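Long-range contacts in ATP-dependent CLP protease, putative (Plasmodium falciparum, PDB 2F6I), which probably degrades proteins to small peptides as the serine protease of an ATP-dependent Clp system, the present chain being its catalytic domain: residues C[131-136]-C[184-189]; C[73-78]-C[105-110]; C[111-116]-C[163-168]; C[101-106]-C[127-132]. All coordinates share one frame; numbering follows the deposited sequence.

Interaction 1 of 4, residues C[131-136]-C[184-189]; sequences IMIHQP and YYMNAL
In both Met132 and His134 the CG atom sits between the backbone N and the carbonyl carbon (chi1 64° and 61°), while CG of Tyr185 lies beside its own backbone N, and these choices bring the three side chains together. Met132 then bends at its two further torsions and runs alongside Tyr185, with SD over one face of the phenol ring, 4.1 Å from its centroid, in a Met-aromatic contact. The side chains of His134 and Tyr185 cross at about a right angle, their ring planes inclined at 49°. His134 NE2 comes within 3.4 Å of Tyr185 CE1. Met132 CG lies over one face of the same imidazole, toward its rim, and Met132 is thereby packed against both rings. In the backbone, Ile131 and Met186 form an antiparallel hydrogen-bonded pair: Ile131 N donates to Met186 O at 3.1 Å, and Met186 N returns a bond to Ile131 O at 2.7 Å. Ile133 CG1 lies 4.1 Å from Met186 CE, and both residues also rest on Tyr194 of helix 188-194, whose N-cap is Asn187. Glu153 of a second subunit packs on Tyr185. The contact is the antiparallel side of the small three-stranded mixed sheet, whose middle strand leads into His134, the predicted active-site histidine of this S14 (ClpP-type) serine protease.

Interaction 2 of 4, residues C[73-78]-C[105-110]; sequences IYINSP and GLVASM
Ile75 and Val107 meet with their side chains crossed at about a right angle, CG2 of Ile75 standing 4.0 Å from CG2 of Val107. The pair sits where the beta-alpha-beta unit of strand 71-77, helix 82-94 and strand 99-104 gives way, past the corner at Gly105, to the small mixed sheet of the ClpP fold. Val107 CG2 also rests 3.5 Å from Ile75 O, so one methyl covers both side chain and backbone of Ile75. The neighbouring Asn76 is extended, with CG anti to the backbone N (chi1 -178°), which carries its amide across to the other chain segment. There OD1 accepts Leu106 N at 3.1 Å; the bond is nearly straight at hydrogen, but the donor stands above the amide plane, 56° out of it. The other end of this amide, ND2, bonds Glu84 of a second subunit, so both ends of the group are held. Ser77 turns its hydroxyl elsewhere, to Asp46 O and Gly79 N, and meets the opposing segment through its backbone: Ser77 O takes a weak bond from Ala108 N and a CA-H contact from Val107 CA at 3.2 Å. Beyond it, the methyl CB of Ala108 lies 3.8 Å from Pro78 O.

Interaction 3 of 4, residues C[111-116]-C[163-168]; sequences ASVILA and HYLSSF
Val113 and Phe168 bring together helices 109-116 and 151-169, whose segments run roughly in the same direction, 33° apart, with axes approaching to 9.6 Å. Val113 holds CG1 anti to its backbone N (chi1 179°), and its two methyls are divided between two partners. CG1 meets the edge of the Phe168 ring, near the ring plane, 3.9 Å from CE1, the side chains crossing at about a right angle; CG2 turns to Leu165 CD1 at 4.3 Å. In Phe168 the ring is swung beside its own backbone N (chi1 -66°), which brings one face, near its rim, against Tyr164 O of the preceding turn. That carbonyl also accepts Ser167 OG at 2.9 Å. Leu165 is extended at its first torsion, and CD1 reaches back to touch Ala116 CB at 4.1 Å as well as Val113. The CB of Ala116 points toward the facing helix, where it packs 4.0 Å from Phe168 CB. Tyr164 begins toward the contact but leads away, its hydroxyl lying near the side chain of Asn128 of a neighbouring subunit, and Leu205 of that subunit packs on Phe168. The side-chain contacts between the two segments are apolar, with the carbonyl of Ala116 lying against Phe168. The polar link is supplied from outside by Arg123, whose NH1 bonds both Ala116 O and Phe168 O and ties the C-terminal turns of the two helices together.

Interaction 4 of 4, residues C[101-106]-C[127-132]; sequences TISFGL and PNCRIM
Leu106 and Arg130 form the parallel bridge that joins strand 106-107 to strand 130-132 in the small mixed sheet, immediately after the chain turns its corner at Gly105. Arg130 N donates to Gly105 O at 2.9 Å. The same oxygen receives the CA-H of Cys129 at 3.4 Å, and a matching CA-H contact runs from Leu106 CA to Arg130 O. Cys129 packs against the end of strand 99-104, just ahead of the corner. Its SG stands anti to its backbone N (chi1 -175°), a turn that lays the sulfur 3.7 Å from Phe104 C, with Ser103 OG close by at 3.5 Å; Cys129 CB lies 3.8 Å from Phe104 CA. Ser103 OG also has Ile131 CD1 4.1 Å away and makes a weak hydrogen bond to Ser125. Leu106 CD1 lies against the backbone carbonyl of Arg130 and 3.5 Å from its CB. Beyond CB the arginine bends at two successive torsions and leads away to a second subunit, where NE forms a salt bridge with Glu153 and the guanidinium group makes a cation-pi contact with Tyr156. The chemistry therefore divides along one residue: backbone and aliphatic base of Arg130 close the sheet within the chain, while its charged end, probably balanced by Glu153 of the second subunit, probably helps fasten this part of the subunit to its neighbour.

Overall arrangement
From the N terminus, interaction 2 comes first, closing the loop that holds helix 82-94 and strand 99-104. Interaction 4 opens on the stretch where interaction 2 ends, sharing Gly105 and Leu106, and itself ends where interaction 1 begins, at Ile131 and Met132. Strands 106-107, 130-132 and 185-186 are thereby joined in series into one mixed sheet beside the larger parallel one. Interaction 3 follows interaction 2 but crosses both 4 and 1: it starts on helix 109-116, inside the loop of 4, and ends on helix 151-169, inside that of 1. Ser112, bonded to Met132 O, and Leu115, bonded to Thr101, connect its first helix to both sheets.

Interaction 1 of 4, residues C[131-136]-C[184-189]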
loop_
_atom_site.group_PDB
_atom_site.type_symbol
_atom_site.label_atom_id
_atom_site.label_comp_id
_atom_site.label_asym_id
_atom_site.label_seq_id
_atom_site.Cartn_x
_atom_site.Cartn_y
_atom_site.Cartn_z
ATOM N N ILE C 131 37.414 0.410 10.296
ATOM C CA ILE C 131 36.992 -0.127 11.585
ATOM C C ILE C 131 36.500 0.967 12.528
ATOM O O ILE C 131 37.120 2.024 12.643
ATOM C CB ILE C 131 38.166 -0.879 12.248
ATOM C CG1 ILE C 131 38.682 -1.960 11.294
ATOM C CG2 ILE C 131 37.727 -1.492 13.560
ATOM C CD1 ILE C 131 39.945 -2.649 11.760
ATOM N N MET C 132 35.384 0.702 13.200
ATOM C CA MET C 132 34.793 1.657 14.135
ATOM C C MET C 132 34.216 0.936 15.345
ATOM O O MET C 132 33.993 -0.273 15.312
ATOM C CB MET C 132 33.687 2.449 13.443
ATOM C CG MET C 132 32.517 1.587 13.014
ATOM S SD MET C 132 31.925 2.033 11.382
ATOM C CE MET C 132 33.450 1.882 10.464
ATOM N N ILE C 133 33.960 1.686 16.408
ATOM C CA ILE C 133 33.423 1.110 17.632
ATOM C C ILE C 133 31.906 1.258 17.728
ATOM O O ILE C 133 31.220 0.370 18.233
ATOM C CB ILE C 133 34.073 1.768 18.865
ATOM C CG1 ILE C 133 35.595 1.628 18.771
ATOM C CG2 ILE C 133 33.547 1.125 20.141
ATOM C CD1 ILE C 133 36.345 2.342 19.874
ATOM N N HIS C 134 31.394 2.383 17.237
ATOM C CA HIS C 134 29.962 2.676 17.259
ATOM C C HIS C 134 29.157 1.703 16.392
ATOM O O HIS C 134 29.724 0.858 15.699
ATOM C CB HIS C 134 29.733 4.107 16.773
ATOM C CG HIS C 134 30.206 4.347 15.372
ATOM N ND1 HIS C 134 29.364 4.296 14.282
ATOM C CD2 HIS C 134 31.441 4.609 14.880
ATOM C CE1 HIS C 134 30.059 4.515 13.179
ATOM N NE2 HIS C 134 31.322 4.708 13.515
ATOM N N GLN C 135 27.832 1.829 16.438
ATOM C CA GLN C 135 26.947 0.971 15.653
ATOM C C GLN C 135 26.326 1.765 14.502
ATOM O O GLN C 135 25.417 2.568 14.711
ATOM C CB GLN C 135 25.833 0.400 16.535
ATOM C CG GLN C 135 26.323 -0.280 17.807
ATOM C CD GLN C 135 25.204 -0.955 18.583
ATOM O OE1 GLN C 135 24.687 -1.997 18.173
ATOM N NE2 GLN C 135 24.819 -0.358 19.707
ATOM N N PRO C 136 26.814 1.549 13.269
ATOM C CA PRO C 136 26.308 2.245 12.080
ATOM C C PRO C 136 24.867 1.895 11.689
ATOM O O PRO C 136 24.206 2.673 10.995
ATOM C CB PRO C 136 27.321 1.861 11.003
ATOM C CG PRO C 136 27.756 0.495 11.428
ATOM C CD PRO C 136 27.938 0.664 12.915
ATOM N N TYR C 184 34.026 7.397 15.549
ATOM C CA TYR C 184 35.409 7.386 15.105
ATOM C C TYR C 184 35.723 6.228 14.152
ATOM O O TYR C 184 35.574 5.057 14.507
ATOM C CB TYR C 184 36.322 7.356 16.344
ATOM C CG TYR C 184 37.802 7.209 16.077
ATOM C CD1 TYR C 184 38.412 7.855 15.002
ATOM C CD2 TYR C 184 38.601 6.447 16.928
ATOM C CE1 TYR C 184 39.787 7.744 14.779
ATOM C CE2 TYR C 184 39.975 6.330 16.720
ATOM C CZ TYR C 184 40.562 6.980 15.643
ATOM O OH TYR C 184 41.919 6.857 15.432
ATOM N N TYR C 185 36.132 6.577 12.932
ATOM C CA TYR C 185 36.502 5.603 11.904
ATOM C C TYR C 185 38.018 5.483 11.865
ATOM O O TYR C 185 38.722 6.490 11.795
ATOM C CB TYR C 185 36.029 6.051 10.517
ATOM C CG TYR C 185 34.553 5.880 10.258
ATOM C CD1 TYR C 185 33.607 6.606 10.984
ATOM C CD2 TYR C 185 34.100 4.991 9.283
ATOM C CE1 TYR C 185 32.243 6.447 10.743
ATOM C CE2 TYR C 185 32.741 4.826 9.036
ATOM C CZ TYR C 185 31.819 5.555 9.768
ATOM O OH TYR C 185 30.475 5.390 9.532
ATOM N N MET C 186 38.519 4.254 11.899
ATOM C CA MET C 186 39.958 4.024 11.856
ATOM C C MET C 186 40.335 3.298 10.573
ATOM O O MET C 186 39.508 2.616 9.978
ATOM C CB MET C 186 40.399 3.157 13.041
ATOM C CG MET C 186 40.200 3.779 14.404
ATOM S SD MET C 186 40.517 2.588 15.726
ATOM C CE MET C 186 38.867 2.323 16.360
ATOM N N ASN C 187 41.580 3.460 10.140
ATOM C CA ASN C 187 42.047 2.743 8.965
ATOM C C ASN C 187 42.795 1.544 9.544
ATOM O O ASN C 187 42.984 1.461 10.760
ATOM C CB ASN C 187 42.978 3.603 8.099
ATOM C CG ASN C 187 44.212 4.083 8.846
ATOM O OD1 ASN C 187 44.878 3.314 9.540
ATOM N ND2 ASN C 187 44.532 5.363 8.689
ATOM N N ALA C 188 43.212 0.618 8.689
ATOM C CA ALA C 188 43.914 -0.580 9.143
ATOM C C ALA C 188 44.994 -0.299 10.189
ATOM O O ALA C 188 44.983 -0.878 11.278
ATOM C CB ALA C 188 44.526 -1.305 7.948
ATOM N N LEU C 189 45.922 0.590 9.850
ATOM C CA LEU C 189 47.019 0.936 10.743
ATOM C C LEU C 189 46.554 1.521 12.075
ATOM O O LEU C 189 47.045 1.132 13.137
ATOM C CB LEU C 189 47.965 1.919 10.050
ATOM C CG LEU C 189 49.218 2.289 10.849
ATOM C CD1 LEU C 189 49.966 1.019 11.254
ATOM C CD2 LEU C 189 50.108 3.201 10.013
#

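Interaction 2 of 4, residues C[73-78]-C[105-110]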
loop_
_atom_site.group_PDB
_atom_site.type_symbol
_atom_site.label_atom_id
_atom_site.label_comp_id
_atom_site.label_asym_id
_atom_site.label_seq_id
_atom_site.Cartn_x
_atom_site.Cartn_y
_atom_site.Cartn_z
ATOM N N ILE C 73 38.253 -16.814 10.434
ATOM C CA ILE C 73 37.010 -16.096 10.186
ATOM C C ILE C 73 37.224 -14.740 9.516
ATOM O O ILE C 73 37.837 -13.840 10.096
ATOM C CB ILE C 73 36.229 -15.866 11.501
ATOM C CG1 ILE C 73 35.856 -17.211 12.125
ATOM C CG2 ILE C 73 34.973 -15.043 11.233
ATOM C CD1 ILE C 73 35.023 -17.097 13.384
ATOM N N TYR C 74 36.725 -14.598 8.290
ATOM C CA TYR C 74 36.830 -13.331 7.576
ATOM C C TYR C 74 35.675 -12.481 8.094
ATOM O O TYR C 74 34.546 -12.962 8.185
ATOM C CB TYR C 74 36.686 -13.531 6.065
ATOM C CG TYR C 74 37.855 -14.232 5.408
ATOM C CD1 TYR C 74 37.733 -15.541 4.940
ATOM C CD2 TYR C 74 39.079 -13.584 5.242
ATOM C CE1 TYR C 74 38.800 -16.187 4.319
ATOM C CE2 TYR C 74 40.156 -14.223 4.621
ATOM C CZ TYR C 74 40.007 -15.524 4.163
ATOM O OH TYR C 74 41.058 -16.164 3.544
ATOM N N ILE C 75 35.952 -11.227 8.437
ATOM C CA ILE C 75 34.912 -10.358 8.962
ATOM C C ILE C 75 34.718 -9.076 8.163
ATOM O O ILE C 75 35.661 -8.316 7.937
ATOM C CB ILE C 75 35.197 -9.979 10.431
ATOM C CG1 ILE C 75 35.412 -11.245 11.262
ATOM C CG2 ILE C 75 34.032 -9.177 10.997
ATOM C CD1 ILE C 75 35.827 -10.971 12.702
ATOM N N ASN C 76 33.472 -8.853 7.755
ATOM C CA ASN C 76 33.049 -7.683 6.990
ATOM C C ASN C 76 31.597 -7.510 7.414
ATOM O O ASN C 76 30.685 -7.951 6.722
ATOM C CB ASN C 76 33.129 -7.973 5.486
ATOM C CG ASN C 76 32.739 -6.776 4.631
ATOM O OD1 ASN C 76 32.368 -5.719 5.143
ATOM N ND2 ASN C 76 32.823 -6.942 3.317
ATOM N N SER C 77 31.392 -6.877 8.565
ATOM C CA SER C 77 30.051 -6.699 9.109
ATOM C C SER C 77 29.867 -5.389 9.865
ATOM O O SER C 77 30.761 -4.943 10.579
ATOM C CB SER C 77 29.732 -7.871 10.042
ATOM O OG SER C 77 28.578 -7.623 10.826
ATOM N N PRO C 78 28.693 -4.758 9.717
ATOM C CA PRO C 78 28.388 -3.494 10.391
ATOM C C PRO C 78 27.902 -3.758 11.811
ATOM O O PRO C 78 27.468 -2.847 12.512
ATOM C CB PRO C 78 27.290 -2.906 9.518
ATOM C CG PRO C 78 26.511 -4.134 9.150
ATOM C CD PRO C 78 27.607 -5.127 8.788
ATOM N N GLY C 105 36.853 -4.616 4.235
ATOM C CA GLY C 105 35.647 -3.866 3.946
ATOM C C GLY C 105 35.278 -2.933 5.081
ATOM O O GLY C 105 35.886 -1.879 5.256
ATOM N N LEU C 106 34.278 -3.323 5.860
ATOM C CA LEU C 106 33.832 -2.507 6.976
ATOM C C LEU C 106 33.509 -3.381 8.173
ATOM O O LEU C 106 32.827 -4.399 8.045
ATOM C CB LEU C 106 32.592 -1.705 6.578
ATOM C CG LEU C 106 32.105 -0.691 7.611
ATOM C CD1 LEU C 106 33.206 0.313 7.850
ATOM C CD2 LEU C 106 30.856 0.014 7.120
ATOM N N VAL C 107 34.009 -2.984 9.338
ATOM C CA VAL C 107 33.762 -3.724 10.567
ATOM C C VAL C 107 33.363 -2.728 11.641
ATOM O O VAL C 107 33.971 -1.661 11.756
ATOM C CB VAL C 107 35.015 -4.499 11.014
ATOM C CG1 VAL C 107 34.748 -5.200 12.335
ATOM C CG2 VAL C 107 35.403 -5.515 9.944
ATOM N N ALA C 108 32.345 -3.071 12.424
ATOM C CA ALA C 108 31.869 -2.171 13.468
ATOM C C ALA C 108 31.236 -2.870 14.667
ATOM O O ALA C 108 30.892 -4.054 14.610
ATOM C CB ALA C 108 30.875 -1.186 12.871
ATOM N N SER C 109 31.087 -2.113 15.751
ATOM C CA SER C 109 30.494 -2.602 16.993
ATOM C C SER C 109 30.949 -4.016 17.352
ATOM O O SER C 109 32.148 -4.303 17.359
ATOM C CB SER C 109 28.968 -2.546 16.897
ATOM O OG SER C 109 28.372 -2.792 18.157
ATOM N N MET C 110 29.996 -4.896 17.653
ATOM C CA MET C 110 30.324 -6.272 18.019
ATOM C C MET C 110 31.207 -6.965 16.988
ATOM O O MET C 110 31.982 -7.861 17.330
ATOM C CB MET C 110 29.051 -7.098 18.242
ATOM C CG MET C 110 28.421 -6.907 19.616
ATOM S SD MET C 110 29.644 -7.061 20.947
ATOM C CE MET C 110 30.103 -8.780 20.811
#

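Interaction 3 of 4, residues C[111-116]-C[163-168]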
loop_
_atom_site.group_PDB
_atom_site.type_symbol
_atom_site.label_atom_id
_atom_site.label_comp_id
_atom_site.label_asym_id
_atom_site.label_seq_id
_atom_site.Cartn_x
_atom_site.Cartn_y
_atom_site.Cartn_z
ATOM N N ALA C 111 31.090 -6.556 15.729
ATOM C CA ALA C 111 31.903 -7.145 14.673
ATOM C C ALA C 111 33.360 -6.805 14.970
ATOM O O ALA C 111 34.253 -7.643 14.824
ATOM C CB ALA C 111 31.489 -6.590 13.315
ATOM N N SER C 112 33.586 -5.566 15.398
ATOM C CA SER C 112 34.922 -5.096 15.739
ATOM C C SER C 112 35.437 -5.831 16.969
ATOM O O SER C 112 36.609 -6.198 17.036
ATOM C CB SER C 112 34.900 -3.590 16.014
ATOM O OG SER C 112 34.643 -2.857 14.828
ATOM N N VAL C 113 34.555 -6.048 17.940
ATOM C CA VAL C 113 34.931 -6.749 19.161
ATOM C C VAL C 113 35.307 -8.195 18.851
ATOM O O VAL C 113 36.295 -8.714 19.375
ATOM C CB VAL C 113 33.786 -6.743 20.189
ATOM C CG1 VAL C 113 34.210 -7.501 21.434
ATOM C CG2 VAL C 113 33.409 -5.310 20.540
ATOM N N ILE C 114 34.514 -8.843 18.002
ATOM C CA ILE C 114 34.788 -10.224 17.621
ATOM C C ILE C 114 36.139 -10.268 16.917
ATOM O O ILE C 114 36.942 -11.175 17.141
ATOM C CB ILE C 114 33.699 -10.771 16.674
ATOM C CG1 ILE C 114 32.370 -10.879 17.424
ATOM C CG2 ILE C 114 34.114 -12.129 16.126
ATOM C CD1 ILE C 114 31.202 -11.299 16.552
ATOM N N LEU C 115 36.382 -9.279 16.063
ATOM C CA LEU C 115 37.644 -9.186 15.342
ATOM C C LEU C 115 38.786 -9.116 16.355
ATOM O O LEU C 115 39.787 -9.819 16.228
ATOM C CB LEU C 115 37.650 -7.927 14.469
ATOM C CG LEU C 115 38.965 -7.494 13.811
ATOM C CD1 LEU C 115 39.446 -8.552 12.826
ATOM C CD2 LEU C 115 38.750 -6.163 13.105
ATOM N N ALA C 116 38.609 -8.274 17.369
ATOM C CA ALA C 116 39.617 -8.073 18.405
ATOM C C ALA C 116 39.801 -9.250 19.365
ATOM O O ALA C 116 40.820 -9.336 20.052
ATOM C CB ALA C 116 39.293 -6.811 19.193
ATOM N N HIS C 163 33.798 -2.770 27.992
ATOM C CA HIS C 163 34.718 -3.489 28.868
ATOM C C HIS C 163 35.451 -4.612 28.144
ATOM O O HIS C 163 36.663 -4.769 28.301
ATOM C CB HIS C 163 33.984 -4.062 30.084
ATOM C CG HIS C 163 33.740 -3.059 31.168
ATOM N ND1 HIS C 163 32.788 -2.067 31.066
ATOM C CD2 HIS C 163 34.346 -2.878 32.366
ATOM C CE1 HIS C 163 32.817 -1.319 32.156
ATOM N NE2 HIS C 163 33.753 -1.789 32.960
ATOM N N TYR C 164 34.720 -5.397 27.357
ATOM C CA TYR C 164 35.333 -6.493 26.619
ATOM C C TYR C 164 36.331 -5.981 25.591
ATOM O O TYR C 164 37.396 -6.570 25.406
ATOM C CB TYR C 164 34.265 -7.344 25.925
ATOM C CG TYR C 164 33.599 -8.345 26.840
ATOM C CD1 TYR C 164 32.213 -8.366 26.997
ATOM C CD2 TYR C 164 34.358 -9.275 27.555
ATOM C CE1 TYR C 164 31.599 -9.287 27.844
ATOM C CE2 TYR C 164 33.754 -10.199 28.404
ATOM C CZ TYR C 164 32.376 -10.199 28.544
ATOM O OH TYR C 164 31.778 -11.111 29.384
ATOM N N LEU C 165 35.992 -4.885 24.917
ATOM C CA LEU C 165 36.895 -4.326 23.920
ATOM C C LEU C 165 38.140 -3.800 24.620
ATOM O O LEU C 165 39.254 -3.909 24.108
ATOM C CB LEU C 165 36.227 -3.188 23.151
ATOM C CG LEU C 165 37.112 -2.624 22.035
ATOM C CD1 LEU C 165 37.387 -3.721 21.019
ATOM C CD2 LEU C 165 36.436 -1.437 21.367
ATOM N N SER C 166 37.933 -3.225 25.799
ATOM C CA SER C 166 39.022 -2.679 26.593
ATOM C C SER C 166 40.044 -3.768 26.920
ATOM O O SER C 166 41.244 -3.573 26.751
ATOM C CB SER C 166 38.463 -2.077 27.884
ATOM O OG SER C 166 39.468 -1.398 28.614
ATOM N N SER C 167 39.564 -4.921 27.369
ATOM C CA SER C 167 40.451 -6.023 27.718
ATOM C C SER C 167 41.137 -6.650 26.503
ATOM O O SER C 167 42.070 -7.436 26.655
ATOM C CB SER C 167 39.678 -7.106 28.472
ATOM O OG SER C 167 38.850 -7.845 27.592
ATOM N N PHE C 168 40.681 -6.302 25.303
ATOM C CA PHE C 168 41.261 -6.849 24.076
ATOM C C PHE C 168 42.253 -5.897 23.413
ATOM O O PHE C 168 43.154 -6.332 22.698
ATOM C CB PHE C 168 40.160 -7.164 23.056
ATOM C CG PHE C 168 39.220 -8.262 23.475
ATOM C CD1 PHE C 168 37.937 -8.321 22.940
ATOM C CD2 PHE C 168 39.615 -9.243 24.379
ATOM C CE1 PHE C 168 37.058 -9.338 23.297
ATOM C CE2 PHE C 168 38.743 -10.268 24.744
ATOM C CZ PHE C 168 37.462 -10.315 24.202
#

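Interaction 4 of 4, residues C[101-106]-C[127-132]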
loop_
_atom_site.group_PDB
_atom_site.type_symbol
_atom_site.label_atom_id
_atom_site.label_comp_id
_atom_site.label_asym_id
_atom_site.label_seq_id
_atom_site.Cartn_x
_atom_site.Cartn_y
_atom_site.Cartn_z
ATOM N N THR C 101 41.233 -14.009 13.274
ATOM C CA THR C 101 40.306 -13.106 12.611
ATOM C C THR C 101 40.956 -12.212 11.564
ATOM O O THR C 101 42.027 -11.649 11.788
ATOM C CB THR C 101 39.611 -12.205 13.646
ATOM O OG1 THR C 101 40.602 -11.504 14.407
ATOM C CG2 THR C 101 38.758 -13.036 14.588
ATOM N N ILE C 102 40.296 -12.090 10.418
ATOM C CA ILE C 102 40.781 -11.250 9.333
ATOM C C ILE C 102 39.626 -10.371 8.870
ATOM O O ILE C 102 38.577 -10.865 8.450
ATOM C CB ILE C 102 41.287 -12.088 8.145
ATOM C CG1 ILE C 102 42.429 -12.997 8.607
ATOM C CG2 ILE C 102 41.770 -11.166 7.029
ATOM C CD1 ILE C 102 43.049 -13.829 7.498
ATOM N N SER C 103 39.816 -9.062 8.956
ATOM C CA SER C 103 38.776 -8.130 8.563
ATOM C C SER C 103 39.072 -7.458 7.238
ATOM O O SER C 103 40.227 -7.264 6.868
ATOM C CB SER C 103 38.615 -7.045 9.623
ATOM O OG SER C 103 39.738 -6.181 9.613
ATOM N N PHE C 104 38.009 -7.118 6.523
ATOM C CA PHE C 104 38.122 -6.405 5.264
ATOM C C PHE C 104 36.804 -5.691 5.012
ATOM O O PHE C 104 35.767 -6.090 5.538
ATOM C CB PHE C 104 38.488 -7.339 4.098
ATOM C CG PHE C 104 37.462 -8.392 3.787
ATOM C CD1 PHE C 104 37.680 -9.718 4.149
ATOM C CD2 PHE C 104 36.308 -8.074 3.076
ATOM C CE1 PHE C 104 36.767 -10.716 3.803
ATOM C CE2 PHE C 104 35.389 -9.064 2.726
ATOM C CZ PHE C 104 35.621 -10.388 3.090
ATOM N N GLY C 105 36.853 -4.616 4.235
ATOM C CA GLY C 105 35.647 -3.866 3.946
ATOM C C GLY C 105 35.278 -2.933 5.081
ATOM O O GLY C 105 35.886 -1.879 5.256
ATOM N N LEU C 106 34.278 -3.323 5.860
ATOM C CA LEU C 106 33.832 -2.507 6.976
ATOM C C LEU C 106 33.509 -3.381 8.173
ATOM O O LEU C 106 32.827 -4.399 8.045
ATOM C CB LEU C 106 32.592 -1.705 6.578
ATOM C CG LEU C 106 32.105 -0.691 7.611
ATOM C CD1 LEU C 106 33.206 0.313 7.850
ATOM C CD2 LEU C 106 30.856 0.014 7.120
ATOM N N PRO C 127 44.367 -3.855 4.068
ATOM C CA PRO C 127 44.653 -2.417 3.980
ATOM C C PRO C 127 43.500 -1.401 3.986
ATOM O O PRO C 127 43.513 -0.453 4.773
ATOM C CB PRO C 127 45.483 -2.311 2.698
ATOM C CG PRO C 127 46.159 -3.621 2.618
ATOM C CD PRO C 127 45.052 -4.575 2.981
ATOM N N ASN C 128 42.518 -1.589 3.108
ATOM C CA ASN C 128 41.404 -0.647 2.990
ATOM C C ASN C 128 40.230 -0.785 3.952
ATOM O O ASN C 128 39.275 -0.018 3.876
ATOM C CB ASN C 128 40.885 -0.662 1.553
ATOM C CG ASN C 128 41.896 -0.100 0.573
ATOM O OD1 ASN C 128 42.204 -0.718 -0.449
ATOM N ND2 ASN C 128 42.418 1.085 0.881
ATOM N N CYS C 129 40.298 -1.744 4.863
ATOM C CA CYS C 129 39.216 -1.945 5.818
ATOM C C CYS C 129 39.001 -0.730 6.725
ATOM O O CYS C 129 39.955 -0.074 7.149
ATOM C CB CYS C 129 39.501 -3.177 6.676
ATOM S SG CYS C 129 38.162 -3.611 7.798
ATOM N N ARG C 130 37.740 -0.431 7.012
ATOM C CA ARG C 130 37.401 0.682 7.889
ATOM C C ARG C 130 36.823 0.069 9.156
ATOM O O ARG C 130 35.866 -0.702 9.099
ATOM C CB ARG C 130 36.377 1.602 7.219
ATOM C CG ARG C 130 36.855 2.192 5.894
ATOM C CD ARG C 130 38.060 3.102 6.087
ATOM N NE ARG C 130 37.690 4.381 6.687
ATOM C CZ ARG C 130 38.561 5.278 7.139
ATOM N NH1 ARG C 130 39.865 5.042 7.069
ATOM N NH2 ARG C 130 38.124 6.420 7.654
ATOM N N ILE C 131 37.414 0.410 10.296
ATOM C CA ILE C 131 36.992 -0.127 11.585
ATOM C C ILE C 131 36.500 0.967 12.528
ATOM O O ILE C 131 37.120 2.024 12.643
ATOM C CB ILE C 131 38.166 -0.879 12.248
ATOM C CG1 ILE C 131 38.682 -1.960 11.294
ATOM C CG2 ILE C 131 37.727 -1.492 13.560
ATOM C CD1 ILE C 131 39.945 -2.649 11.760
ATOM N N MET C 132 35.384 0.702 13.200
ATOM C CA MET C 132 34.793 1.657 14.135
ATOM C C MET C 132 34.216 0.936 15.345
ATOM O O MET C 132 33.993 -0.273 15.312
ATOM C CB MET C 132 33.687 2.449 13.443
ATOM C CG MET C 132 32.517 1.587 13.014
ATOM S SD MET C 132 31.925 2.033 11.382
ATOM C CE MET C 132 33.450 1.882 10.464
#